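Local atomic coordinates of subtilisin-like serine protease (Fervidobacterium pennivorans, PDB entry 1R6V), a protein that degrades keratin into peptides as a subtilisin-like serine protease, allowing its bacterium to grow on native feathers. Residues I81-L86 and Q660-W665; H507-L512 and G522-A527; Q405-L410 and H492-T497; P399-W404 and G439-Q444; V560-N565 and V588-N593. The protein carries 1 engineered substitution. One frame throughout, in Å; residues are numbered along the deposited sequence.

Interaction 1 of 5, residues I81-L86 and Q660-W665; sequences IKALAL and QPIYVW
The carboxamide of Q660 is the flat group that reaches residues 81-86. Its NE2 lies 3.2 Å from A83 O, at too poor an angle for a hydrogen bond, and 3.7 Å from CD2 of L84. A bend at chi2 (-60°) folds the Q660 side chain back to bring this nitrogen there. Farther along, the W665 indole has Y663 O in its plane at one edge; its ring meets that of H18, and NE1 bonds to I526 O. The apolar centre is small: A83 points its methyl at the second segment, with CB 3.7 Å from I662 CB. The same A83 CB also comes within 3.5 Å of a backbone carbonyl, Q660 O. K82 crosses I662 at about a right angle, CE to CG2 4.2 Å, but spends its charge on D79, with G522 O as a further acceptor. One water donates to A83 O (2.7 Å) and to P661 O (2.8 Å), bridging two backbone carbonyls that cannot bond each other. A type I turn from I81 to L84 presents A83 for all this. The contact thus docks the propeptide, just past helix 74-81, on the second beta-sandwich domain ahead of strand 666-669, while L84 and L86 also pack on helix 41-51.

Interaction 2 of 5, residues H507-L512 and G522-A527; sequences HWDRAL and GGYAIA
Three successive backbone N-H groups, those of G522, G523 and Y524, close round the single carboxylate of D509. The near-mirror backbone angles of G522 and G523 fit an anion-binding nest, here in the long loop between strands 496-505 and 535-543 of the Ig-like domain. D509 OD1 takes Y524 N at 2.7 Å, from 46° above the carboxylate plane, and a weak bond from G523 N at 2.6 Å; D509 OD2 takes G522 N at 3.0 Å on its syn side. The side chain reaches them with CG opposite its own N (chi1 -167°), while the D509 backbone makes an inverse gamma turn. With an alanine here the carboxylate is gone, and the three N-H groups would probably lose their common acceptor, leaving the glycine turn freer to move. Glycine suits both places: a CB on G522 would run into the Y524 ring, and one on G523 would jam against the preceding carbonyl. Beside the nest, W508 crosses Y524 at about a right angle, CH2 3.5 Å from Y524 CB, and Y524 OH bonds to D79 of the propeptide. A525 CB sits over one face of the W508 indole, 3.8 Å from the centroid of its five-membered ring and 23° off the normal.

Interaction 3 of 5, residues Q405-L410 and H492-T497; sequences QIRKLL and HIDSGT
R407 leaves helix 403-413 with CB directed at residues 492-497 and runs out extended as far as CD; the side chain also touches Y478 and I314. A turn at chi3 (58°) then lays the guanidinium edge-on to the strand. R407 NE gives its hydrogen to a water 2.9 Å away, which in turn donates to H492 O. R407 NH2 reaches that same H492 O directly at 3.1 Å, with a nearly straight bond. R407 NH1 and NH2 both grip D494 OD1, at 2.8 and 2.9 Å and from the same face of the carboxylate, whose plane is turned 41° from the guanidinium. K408 NZ adds a weak bond to D494 OD1 at 3.4 Å; its main partner is E411, which also takes R407 NH1, and D494 OD2 pairs with R472. A leucine in place of R407 would probably strand D494 OD1 with little but the weak K408 bond in this buried setting, and H492 O without its bond from NH2. This is a buried salt-bridge network joining the subtilisin-like catalytic domain to the first beta-sandwich, Ig-like domain.

Interaction 4 of 5, residues P399-W404 and G439-Q444; sequences PNAKPW and GPLPTQ
Two first torsions set this contact, one turning W404 to residues 442-444 and the other L441 to A401. In W404 CG stands between the backbone N and the carbonyl carbon (chi1 74°), swinging the indole out from the first turn of its helix. In L441 CG lies opposite its N (chi1 -169°), carrying both methyls to A401. There CB of A401 meets L441 CD2 at 3.5 Å and CD1 at 3.8 Å. The indole works with its six-membered rim: W404 CH2 is 3.7 Å from T443 C and CZ3 is 3.5 Å from Q444 O, both near the ring plane, so the backbone runs past its edge. No hydrogen bond spans the two segments. Q405, next in the helix, bonds P442 O through NE2, while its OE1 takes the N-H of K402, the N-cap residue, as the N3 side chain does in a capping box. Positive phi at G439 ends helix 433-438, and a cis peptide precedes P440. The contact thus lays the linker from the catalytic domain to the first Ig-like strand, 446-455, against the start of helix 403-413.

Interaction 5 of 5, residues V560-N565 and V588-N593; sequences VKFSTN and VAYARN
This is a surface contact of the second beta-sandwich domain, where the chain leaving strand 558-562 meets the loop that follows strand 584-589. Two bonds to backbone carbonyls hold it. N593, in a positive-phi turn, gives its N-H to F562 O at 2.6 Å, almost in line with the carbonyl bond (C=O...N angle 172°). Y590 OH donates to T564 O, also at 2.6 Å, with the acceptor in the phenol plane. CG of Y590 stands anti to the backbone N (chi1 178°), which carries the ring past F562: Y590 CE1 lies 3.6 Å from F562 CB, and the two rings are oblique, their planes 38° apart. The R592 chain lies along the 563-565 backbone, R592 CD 3.3 Å from S563 O. K561 stretches fully, CE 3.1 Å from N593 O, and NZ reaches the same carbonyl through a water. Strand 558-562 lies between strands 595-597 and 619-627, whereas strand 584-589 pairs with 573-577 in the facing sheet; F562 meets F574 of that sheet edge-to-face, and Y590 packs on P572.

From the N terminus, residues 81-86 of the propeptide open interaction 1, which closes only at 660-665 and so encloses the other four. Interactions 4 and 3 begin in succession, 399-404 leading into helix 403-413 and 405-410 within it, and cross: 439-444 closes interaction 4 before 492-497 closes interaction 3. The centres of interactions 3 and 4 are about 9 Å apart, and together they fix the catalytic domain to the Ig-like domain. Interaction 2 follows as a short loop within that domain, then interaction 5 within the second sandwich, about 27 Å from interaction 1 between centres. Interactions 1 and 2 touch, joining propeptide, Ig-like and second sandwich domains on the side of the chain's centre opposite interactions 3 and 4.

Interaction 1 of 5, residues I81-L86 and Q660-W665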
# COMPACT_ATOMS: atom_id res chain seq x y z
N ILE A 81 22.46 -0.45 -7.33
CA ILE A 81 22.19 -1.10 -6.06
C ILE A 81 22.09 -2.62 -6.10
O ILE A 81 22.53 -3.30 -5.17
CB ILE A 81 20.85 -0.57 -5.47
CG1 ILE A 81 20.91 0.95 -5.28
CG2 ILE A 81 20.55 -1.26 -4.13
CD1 ILE A 81 19.54 1.59 -4.95
N LYS A 82 21.51 -3.13 -7.18
CA LYS A 82 21.25 -4.56 -7.34
C LYS A 82 22.39 -5.53 -7.14
O LYS A 82 22.16 -6.69 -6.79
CB LYS A 82 20.59 -4.82 -8.69
CG LYS A 82 21.53 -4.83 -9.88
CD LYS A 82 20.74 -4.76 -11.17
CE LYS A 82 21.67 -4.77 -12.37
NZ LYS A 82 20.98 -4.44 -13.64
N ALA A 83 23.62 -5.07 -7.35
CA ALA A 83 24.76 -5.96 -7.18
C ALA A 83 25.64 -5.58 -5.99
O ALA A 83 26.77 -6.05 -5.89
CB ALA A 83 25.60 -5.98 -8.48
N LEU A 84 25.12 -4.75 -5.08
CA LEU A 84 25.90 -4.33 -3.92
C LEU A 84 26.00 -5.33 -2.78
O LEU A 84 26.86 -5.21 -1.92
CB LEU A 84 25.36 -3.01 -3.35
CG LEU A 84 25.45 -1.79 -4.26
CD1 LEU A 84 24.86 -0.58 -3.54
CD2 LEU A 84 26.91 -1.54 -4.64
N ALA A 85 25.10 -6.31 -2.76
CA ALA A 85 25.13 -7.32 -1.72
C ALA A 85 24.88 -6.75 -0.32
O ALA A 85 25.58 -7.09 0.63
CB ALA A 85 26.47 -8.05 -1.75
N LEU A 86 23.88 -5.89 -0.20
CA LEU A 86 23.54 -5.29 1.09
C LEU A 86 22.84 -6.33 1.95
O LEU A 86 22.17 -7.22 1.43
CB LEU A 86 22.61 -4.09 0.86
CG LEU A 86 23.11 -3.11 -0.21
CD1 LEU A 86 22.06 -2.02 -0.45
CD2 LEU A 86 24.43 -2.51 0.22
N GLN A 660 31.32 -5.02 -10.38
CA GLN A 660 30.22 -5.43 -9.51
C GLN A 660 29.33 -6.39 -10.29
O GLN A 660 28.28 -5.99 -10.80
CB GLN A 660 29.38 -4.22 -9.08
CG GLN A 660 29.99 -3.33 -8.01
CD GLN A 660 30.27 -4.08 -6.72
OE1 GLN A 660 31.37 -4.61 -6.52
NE2 GLN A 660 29.28 -4.13 -5.84
N PRO A 661 29.73 -7.66 -10.39
CA PRO A 661 28.94 -8.66 -11.12
C PRO A 661 27.67 -9.14 -10.43
O PRO A 661 27.57 -9.18 -9.21
CB PRO A 661 29.93 -9.80 -11.30
CG PRO A 661 30.67 -9.77 -9.99
CD PRO A 661 30.96 -8.27 -9.85
N ILE A 662 26.69 -9.48 -11.26
CA ILE A 662 25.45 -10.05 -10.80
C ILE A 662 24.95 -10.87 -11.99
O ILE A 662 24.32 -10.34 -12.90
CB ILE A 662 24.39 -8.98 -10.36
CG1 ILE A 662 23.05 -9.66 -10.12
CG2 ILE A 662 24.23 -7.90 -11.40
CD1 ILE A 662 23.15 -10.80 -9.20
N TYR A 663 25.29 -12.15 -12.00
CA TYR A 663 24.89 -13.02 -13.09
C TYR A 663 23.47 -13.50 -12.92
O TYR A 663 22.97 -13.58 -11.79
CB TYR A 663 25.81 -14.24 -13.20
CG TYR A 663 27.15 -13.93 -13.84
CD1 TYR A 663 28.24 -13.54 -13.06
CD2 TYR A 663 27.30 -13.98 -15.22
CE1 TYR A 663 29.45 -13.21 -13.65
CE2 TYR A 663 28.51 -13.65 -15.83
CZ TYR A 663 29.58 -13.26 -15.03
OH TYR A 663 30.77 -12.91 -15.61
N VAL A 664 22.82 -13.80 -14.04
CA VAL A 664 21.46 -14.32 -14.05
C VAL A 664 21.45 -15.45 -13.02
O VAL A 664 22.40 -16.25 -12.92
CB VAL A 664 21.10 -14.86 -15.46
CG1 VAL A 664 19.93 -15.80 -15.40
CG2 VAL A 664 20.76 -13.67 -16.38
N TRP A 665 20.38 -15.51 -12.23
CA TRP A 665 20.29 -16.53 -11.21
C TRP A 665 19.04 -17.38 -11.32
O TRP A 665 18.11 -17.04 -12.05
CB TRP A 665 20.36 -15.89 -9.82
CG TRP A 665 19.20 -14.97 -9.52
CD1 TRP A 665 18.01 -15.31 -8.94
CD2 TRP A 665 19.13 -13.57 -9.78
NE1 TRP A 665 17.20 -14.20 -8.83
CE2 TRP A 665 17.87 -13.12 -9.34
CE3 TRP A 665 20.02 -12.64 -10.36
CZ2 TRP A 665 17.46 -11.78 -9.44
CZ3 TRP A 665 19.62 -11.31 -10.46
CH2 TRP A 665 18.35 -10.89 -10.01
O HOH W 1 28.57 -7.69 -7.08

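Interaction 2 of 5, residues H507-L512 and G522-A527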
# COMPACT_ATOMS: atom_id res chain seq x y z
N HIS A 507 7.48 -12.36 -10.52
CA HIS A 507 8.45 -12.21 -11.61
C HIS A 507 7.99 -11.09 -12.53
O HIS A 507 7.58 -11.34 -13.66
CB HIS A 507 8.55 -13.52 -12.39
CG HIS A 507 7.26 -14.26 -12.52
ND1 HIS A 507 6.65 -14.88 -11.45
CD2 HIS A 507 6.45 -14.47 -13.58
CE1 HIS A 507 5.52 -15.45 -11.85
NE2 HIS A 507 5.38 -15.21 -13.14
N TRP A 508 8.05 -9.85 -12.03
CA TRP A 508 7.61 -8.69 -12.81
C TRP A 508 8.69 -8.14 -13.73
O TRP A 508 8.41 -7.30 -14.58
CB TRP A 508 7.17 -7.55 -11.88
CG TRP A 508 8.26 -7.08 -10.94
CD1 TRP A 508 8.56 -7.60 -9.72
CD2 TRP A 508 9.18 -5.98 -11.15
NE1 TRP A 508 9.61 -6.91 -9.15
CE2 TRP A 508 10.00 -5.91 -10.01
CE3 TRP A 508 9.38 -5.06 -12.19
CZ2 TRP A 508 11.02 -4.95 -9.87
CZ3 TRP A 508 10.39 -4.11 -12.06
CH2 TRP A 508 11.20 -4.06 -10.90
N ASP A 509 9.91 -8.61 -13.53
CA ASP A 509 11.07 -8.19 -14.30
C ASP A 509 11.10 -9.02 -15.59
O ASP A 509 11.94 -9.90 -15.76
CB ASP A 509 12.34 -8.44 -13.47
CG ASP A 509 13.57 -7.77 -14.03
OD1 ASP A 509 14.66 -8.03 -13.49
OD2 ASP A 509 13.45 -7.00 -15.01
N ARG A 510 10.16 -8.73 -16.48
CA ARG A 510 10.04 -9.44 -17.75
C ARG A 510 11.33 -9.36 -18.55
O ARG A 510 12.23 -8.58 -18.23
CB ARG A 510 8.88 -8.86 -18.55
N ALA A 511 11.42 -10.18 -19.60
CA ALA A 511 12.60 -10.20 -20.46
C ALA A 511 12.18 -10.19 -21.93
O ALA A 511 12.79 -10.85 -22.77
CB ALA A 511 13.44 -11.44 -20.16
N LEU A 512 11.12 -9.44 -22.23
CA LEU A 512 10.61 -9.34 -23.60
C LEU A 512 10.02 -7.95 -23.87
O LEU A 512 9.20 -7.45 -23.10
CB LEU A 512 9.54 -10.41 -23.83
N GLY A 522 16.24 -7.11 -16.02
CA GLY A 522 17.14 -6.12 -15.47
C GLY A 522 17.80 -6.66 -14.22
O GLY A 522 18.85 -6.17 -13.79
N GLY A 523 17.20 -7.69 -13.65
CA GLY A 523 17.71 -8.28 -12.43
C GLY A 523 17.15 -7.52 -11.23
O GLY A 523 17.83 -7.35 -10.21
N TYR A 524 15.91 -7.07 -11.33
CA TYR A 524 15.29 -6.31 -10.24
C TYR A 524 14.32 -7.14 -9.39
O TYR A 524 14.21 -6.95 -8.18
CB TYR A 524 14.53 -5.10 -10.79
CG TYR A 524 15.33 -4.28 -11.78
CD1 TYR A 524 16.62 -3.86 -11.48
CD2 TYR A 524 14.79 -3.95 -13.02
CE1 TYR A 524 17.36 -3.12 -12.41
CE2 TYR A 524 15.51 -3.22 -13.95
CZ TYR A 524 16.80 -2.81 -13.64
OH TYR A 524 17.51 -2.09 -14.58
N ALA A 525 13.60 -8.05 -10.04
CA ALA A 525 12.64 -8.90 -9.35
C ALA A 525 13.36 -9.98 -8.55
O ALA A 525 14.54 -10.24 -8.75
CB ALA A 525 11.68 -9.54 -10.35
N ILE A 526 12.64 -10.60 -7.63
CA ILE A 526 13.23 -11.65 -6.82
C ILE A 526 13.50 -12.87 -7.70
O ILE A 526 14.55 -13.50 -7.60
CB ILE A 526 12.29 -12.07 -5.70
CG1 ILE A 526 12.17 -10.93 -4.68
CG2 ILE A 526 12.80 -13.34 -5.04
CD1 ILE A 526 13.48 -10.53 -4.02
N ALA A 527 12.51 -13.20 -8.53
CA ALA A 527 12.59 -14.33 -9.44
C ALA A 527 12.60 -13.80 -10.86
O ALA A 527 11.91 -12.82 -11.16
CB ALA A 527 11.39 -15.26 -9.23
O HOH W 2 10.99 -11.26 -13.20

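Interaction 3 of 5, residues Q405-L410 and H492-T497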
# COMPACT_ATOMS: atom_id res chain seq x y z
N GLN A 405 -12.40 -3.36 16.33
CA GLN A 405 -13.66 -3.29 17.06
C GLN A 405 -14.53 -2.16 16.53
O GLN A 405 -15.75 -2.29 16.43
CB GLN A 405 -13.41 -3.10 18.55
CG GLN A 405 -12.75 -4.29 19.23
CD GLN A 405 -12.53 -4.05 20.72
OE1 GLN A 405 -11.72 -3.22 21.11
NE2 GLN A 405 -13.27 -4.77 21.55
N ILE A 406 -13.90 -1.04 16.21
CA ILE A 406 -14.65 0.09 15.66
C ILE A 406 -15.22 -0.31 14.31
O ILE A 406 -16.41 -0.08 14.04
CB ILE A 406 -13.75 1.34 15.50
CG1 ILE A 406 -13.37 1.88 16.89
CG2 ILE A 406 -14.49 2.41 14.64
CD1 ILE A 406 -14.57 2.40 17.72
N ARG A 407 -14.40 -0.93 13.45
CA ARG A 407 -14.91 -1.32 12.16
C ARG A 407 -16.04 -2.33 12.30
O ARG A 407 -17.07 -2.18 11.65
CB ARG A 407 -13.82 -1.91 11.26
CG ARG A 407 -14.33 -2.31 9.88
CD ARG A 407 -13.19 -2.78 8.98
NE ARG A 407 -12.44 -3.90 9.55
CZ ARG A 407 -12.89 -5.15 9.62
NH1 ARG A 407 -14.09 -5.45 9.12
NH2 ARG A 407 -12.15 -6.09 10.18
N LYS A 408 -15.86 -3.35 13.13
CA LYS A 408 -16.93 -4.33 13.27
C LYS A 408 -18.20 -3.74 13.84
O LYS A 408 -19.29 -4.19 13.51
CB LYS A 408 -16.49 -5.53 14.13
CG LYS A 408 -15.39 -6.39 13.50
CD LYS A 408 -15.71 -6.84 12.05
CE LYS A 408 -17.08 -7.47 11.91
NZ LYS A 408 -17.30 -7.92 10.49
N LEU A 409 -18.08 -2.75 14.71
CA LEU A 409 -19.26 -2.13 15.30
C LEU A 409 -20.04 -1.46 14.18
O LEU A 409 -21.26 -1.57 14.10
CB LEU A 409 -18.87 -1.10 16.35
CG LEU A 409 -20.02 -0.34 17.03
CD1 LEU A 409 -21.11 -1.31 17.56
CD2 LEU A 409 -19.46 0.50 18.15
N LEU A 410 -19.32 -0.75 13.31
CA LEU A 410 -19.99 -0.10 12.19
C LEU A 410 -20.70 -1.09 11.27
O LEU A 410 -21.82 -0.85 10.83
CB LEU A 410 -18.98 0.69 11.34
CG LEU A 410 -18.30 1.87 12.03
CD1 LEU A 410 -17.37 2.51 11.03
CD2 LEU A 410 -19.30 2.84 12.55
N HIS A 492 -5.92 -5.93 12.07
CA HIS A 492 -7.32 -5.62 12.32
C HIS A 492 -8.30 -6.11 11.27
O HIS A 492 -9.24 -5.40 10.95
CB HIS A 492 -7.42 -4.11 12.52
CG HIS A 492 -6.62 -3.65 13.70
ND1 HIS A 492 -7.09 -3.76 14.99
CD2 HIS A 492 -5.34 -3.22 13.80
CE1 HIS A 492 -6.13 -3.43 15.83
NE2 HIS A 492 -5.06 -3.10 15.13
N ILE A 493 -8.09 -7.32 10.79
CA ILE A 493 -8.99 -7.92 9.82
C ILE A 493 -10.02 -8.79 10.55
O ILE A 493 -9.90 -9.05 11.75
CB ILE A 493 -8.24 -8.82 8.79
CG1 ILE A 493 -7.56 -10.01 9.49
CG2 ILE A 493 -7.20 -7.99 8.02
CD1 ILE A 493 -7.16 -11.13 8.50
N ASP A 494 -11.04 -9.21 9.82
CA ASP A 494 -12.09 -10.07 10.38
C ASP A 494 -11.56 -11.44 10.81
O ASP A 494 -10.67 -12.02 10.17
CB ASP A 494 -13.18 -10.39 9.34
CG ASP A 494 -14.08 -9.23 9.04
OD1 ASP A 494 -14.03 -8.20 9.75
OD2 ASP A 494 -14.88 -9.36 8.07
N SER A 495 -12.15 -11.99 11.87
CA SER A 495 -11.81 -13.35 12.25
C SER A 495 -12.80 -14.15 11.38
O SER A 495 -13.77 -13.60 10.86
CB SER A 495 -12.09 -13.59 13.73
OG SER A 495 -13.43 -13.25 14.05
N GLY A 496 -12.56 -15.44 11.20
CA GLY A 496 -13.45 -16.25 10.39
C GLY A 496 -12.73 -17.21 9.46
O GLY A 496 -11.52 -17.38 9.54
N THR A 497 -13.49 -17.81 8.56
CA THR A 497 -12.96 -18.79 7.62
C THR A 497 -12.64 -18.19 6.25
O THR A 497 -13.46 -17.49 5.65
CB THR A 497 -13.96 -19.95 7.44
OG1 THR A 497 -14.28 -20.51 8.73
CG2 THR A 497 -13.38 -21.03 6.55
O HOH W 3 -10.11 -2.74 10.81

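Interaction 4 of 5, residues P399-W404 and G439-Q444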
# COMPACT_ATOMS: atom_id res chain seq x y z
N PRO A 399 -13.52 4.54 24.61
CA PRO A 399 -12.11 4.93 24.56
C PRO A 399 -11.10 3.81 24.42
O PRO A 399 -10.00 4.03 23.91
CB PRO A 399 -11.94 5.76 25.82
CG PRO A 399 -12.91 5.16 26.77
CD PRO A 399 -14.12 4.93 25.90
N ASN A 400 -11.46 2.61 24.85
CA ASN A 400 -10.52 1.51 24.75
C ASN A 400 -10.66 0.66 23.49
O ASN A 400 -10.00 -0.37 23.35
CB ASN A 400 -10.61 0.60 25.99
CG ASN A 400 -10.25 1.32 27.27
OD1 ASN A 400 -9.43 2.24 27.27
ND2 ASN A 400 -10.86 0.90 28.37
N ALA A 401 -11.49 1.09 22.54
CA ALA A 401 -11.66 0.30 21.33
C ALA A 401 -10.42 0.15 20.47
O ALA A 401 -9.64 1.08 20.30
CB ALA A 401 -12.79 0.88 20.47
N LYS A 402 -10.26 -1.05 19.93
CA LYS A 402 -9.14 -1.33 19.02
C LYS A 402 -9.74 -1.05 17.65
O LYS A 402 -10.95 -1.10 17.48
CB LYS A 402 -8.72 -2.79 19.14
CG LYS A 402 -8.10 -3.09 20.49
CD LYS A 402 -7.80 -4.56 20.67
CE LYS A 402 -7.01 -4.77 21.95
NZ LYS A 402 -7.70 -4.18 23.15
N PRO A 403 -8.90 -0.74 16.65
CA PRO A 403 -9.45 -0.45 15.33
C PRO A 403 -10.42 -1.49 14.76
O PRO A 403 -11.46 -1.12 14.20
CB PRO A 403 -8.20 -0.24 14.47
CG PRO A 403 -7.29 0.48 15.47
CD PRO A 403 -7.46 -0.40 16.71
N TRP A 404 -10.12 -2.78 14.89
CA TRP A 404 -11.04 -3.77 14.35
C TRP A 404 -12.39 -3.72 15.05
O TRP A 404 -13.43 -3.99 14.44
CB TRP A 404 -10.45 -5.19 14.42
CG TRP A 404 -10.39 -5.84 15.79
CD1 TRP A 404 -9.29 -5.98 16.59
CD2 TRP A 404 -11.46 -6.52 16.47
NE1 TRP A 404 -9.61 -6.72 17.71
CE2 TRP A 404 -10.93 -7.06 17.66
CE3 TRP A 404 -12.82 -6.73 16.18
CZ2 TRP A 404 -11.71 -7.79 18.56
CZ3 TRP A 404 -13.59 -7.45 17.07
CH2 TRP A 404 -13.03 -7.98 18.25
N GLY A 439 -23.98 0.33 20.89
CA GLY A 439 -23.05 -0.74 21.18
C GLY A 439 -23.77 -2.02 21.55
O GLY A 439 -24.87 -2.29 21.07
N PRO A 440 -23.15 -2.85 22.40
CA PRO A 440 -21.83 -2.59 22.97
C PRO A 440 -20.73 -2.81 21.93
O PRO A 440 -20.99 -3.24 20.81
CB PRO A 440 -21.76 -3.61 24.10
CG PRO A 440 -22.48 -4.79 23.51
CD PRO A 440 -23.70 -4.12 22.90
N LEU A 441 -19.51 -2.52 22.32
CA LEU A 441 -18.36 -2.71 21.44
C LEU A 441 -18.15 -4.22 21.29
O LEU A 441 -18.11 -4.95 22.30
CB LEU A 441 -17.15 -2.08 22.11
CG LEU A 441 -15.88 -1.91 21.30
CD1 LEU A 441 -16.12 -0.84 20.21
CD2 LEU A 441 -14.76 -1.46 22.22
N PRO A 442 -18.03 -4.73 20.05
CA PRO A 442 -17.83 -6.17 19.84
C PRO A 442 -16.58 -6.74 20.48
O PRO A 442 -15.53 -6.10 20.48
CB PRO A 442 -17.83 -6.32 18.32
CG PRO A 442 -17.44 -4.96 17.83
CD PRO A 442 -18.15 -4.02 18.75
N THR A 443 -16.71 -7.94 21.03
CA THR A 443 -15.59 -8.61 21.68
C THR A 443 -15.05 -9.70 20.76
O THR A 443 -14.00 -10.29 21.03
CB THR A 443 -16.02 -9.24 23.01
OG1 THR A 443 -17.07 -10.19 22.77
CG2 THR A 443 -16.54 -8.18 23.97
N GLN A 444 -15.76 -9.98 19.69
CA GLN A 444 -15.34 -10.98 18.73
C GLN A 444 -15.65 -10.48 17.33
O GLN A 444 -16.40 -9.51 17.16
CB GLN A 444 -16.06 -12.31 18.99
CG GLN A 444 -15.55 -13.02 20.22
CD GLN A 444 -16.25 -14.34 20.48
OE1 GLN A 444 -16.32 -15.21 19.60
NE2 GLN A 444 -16.78 -14.50 21.68

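Interaction 5 of 5, residues V560-N565 and V588-N593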
# COMPACT_ATOMS: atom_id res chain seq x y z
N VAL A 560 20.18 -30.21 -13.67
CA VAL A 560 20.93 -29.65 -14.78
C VAL A 560 21.74 -30.76 -15.46
O VAL A 560 22.34 -31.59 -14.79
CB VAL A 560 21.90 -28.51 -14.35
CG1 VAL A 560 22.90 -29.02 -13.35
CG2 VAL A 560 22.60 -27.96 -15.57
N LYS A 561 21.71 -30.78 -16.79
CA LYS A 561 22.45 -31.78 -17.57
C LYS A 561 23.12 -31.07 -18.75
O LYS A 561 22.48 -30.30 -19.45
CB LYS A 561 21.47 -32.84 -18.09
CG LYS A 561 22.07 -33.86 -19.05
CD LYS A 561 21.02 -34.89 -19.48
CE LYS A 561 21.55 -35.85 -20.54
NZ LYS A 561 20.53 -36.90 -20.88
N PHE A 562 24.41 -31.33 -18.97
CA PHE A 562 25.12 -30.72 -20.09
C PHE A 562 25.41 -31.78 -21.13
O PHE A 562 25.73 -32.92 -20.79
CB PHE A 562 26.43 -30.08 -19.64
CG PHE A 562 26.27 -29.10 -18.53
CD1 PHE A 562 26.36 -29.52 -17.21
CD2 PHE A 562 26.02 -27.77 -18.80
CE1 PHE A 562 26.21 -28.61 -16.16
CE2 PHE A 562 25.86 -26.84 -17.77
CZ PHE A 562 25.96 -27.27 -16.44
N SER A 563 25.32 -31.39 -22.40
CA SER A 563 25.51 -32.31 -23.53
C SER A 563 26.83 -32.16 -24.29
O SER A 563 27.17 -33.02 -25.11
CB SER A 563 24.37 -32.10 -24.51
OG SER A 563 24.37 -30.74 -24.95
N THR A 564 27.55 -31.08 -24.02
CA THR A 564 28.81 -30.80 -24.72
C THR A 564 29.97 -31.70 -24.31
O THR A 564 30.12 -32.04 -23.15
CB THR A 564 29.21 -29.32 -24.51
OG1 THR A 564 28.10 -28.47 -24.80
CG2 THR A 564 30.38 -28.95 -25.42
N ASN A 565 30.80 -32.09 -25.28
CA ASN A 565 31.96 -32.91 -24.98
C ASN A 565 33.11 -31.98 -24.59
O ASN A 565 33.55 -31.16 -25.40
CB ASN A 565 32.35 -33.74 -26.21
CG ASN A 565 33.72 -34.36 -26.08
OD1 ASN A 565 34.14 -34.75 -24.98
ND2 ASN A 565 34.44 -34.47 -27.19
N VAL A 588 31.97 -30.09 -8.78
CA VAL A 588 31.92 -31.52 -9.07
C VAL A 588 32.47 -31.79 -10.47
O VAL A 588 32.35 -30.96 -11.36
CB VAL A 588 30.47 -32.06 -8.96
CG1 VAL A 588 29.58 -31.39 -9.99
CG2 VAL A 588 30.46 -33.57 -9.13
N ALA A 589 33.07 -32.96 -10.66
CA ALA A 589 33.62 -33.29 -11.97
C ALA A 589 32.54 -33.20 -13.02
O ALA A 589 31.41 -33.64 -12.82
CB ALA A 589 34.21 -34.70 -11.95
N TYR A 590 32.90 -32.62 -14.16
CA TYR A 590 31.98 -32.49 -15.27
C TYR A 590 31.82 -33.85 -15.93
O TYR A 590 32.81 -34.56 -16.15
CB TYR A 590 32.54 -31.51 -16.30
CG TYR A 590 31.68 -31.34 -17.53
CD1 TYR A 590 30.72 -30.33 -17.60
CD2 TYR A 590 31.83 -32.18 -18.63
CE1 TYR A 590 29.94 -30.15 -18.74
CE2 TYR A 590 31.05 -32.02 -19.77
CZ TYR A 590 30.11 -31.00 -19.82
OH TYR A 590 29.34 -30.81 -20.95
N ALA A 591 30.58 -34.20 -16.25
CA ALA A 591 30.29 -35.46 -16.93
C ALA A 591 29.20 -35.19 -17.96
O ALA A 591 28.10 -34.79 -17.62
CB ALA A 591 29.84 -36.50 -15.92
N ARG A 592 29.54 -35.41 -19.23
CA ARG A 592 28.61 -35.19 -20.33
C ARG A 592 27.37 -36.07 -20.17
O ARG A 592 27.47 -37.25 -19.86
CB ARG A 592 29.30 -35.51 -21.66
CG ARG A 592 28.46 -35.20 -22.89
CD ARG A 592 29.25 -35.38 -24.20
NE ARG A 592 29.07 -36.70 -24.81
CZ ARG A 592 29.57 -37.83 -24.33
NH1 ARG A 592 30.29 -37.82 -23.21
NH2 ARG A 592 29.35 -38.98 -24.96
N ASN A 593 26.20 -35.46 -20.36
CA ASN A 593 24.92 -36.15 -20.27
C ASN A 593 24.55 -36.64 -18.88
O ASN A 593 23.58 -37.38 -18.71
CB ASN A 593 24.89 -37.31 -21.27
CG ASN A 593 24.85 -36.84 -22.70
OD1 ASN A 593 25.24 -37.56 -23.62
ND2 ASN A 593 24.36 -35.63 -22.91
O HOH W 4 20.38 -37.69 -18.22
O HOH W 5 26.10 -33.08 -17.38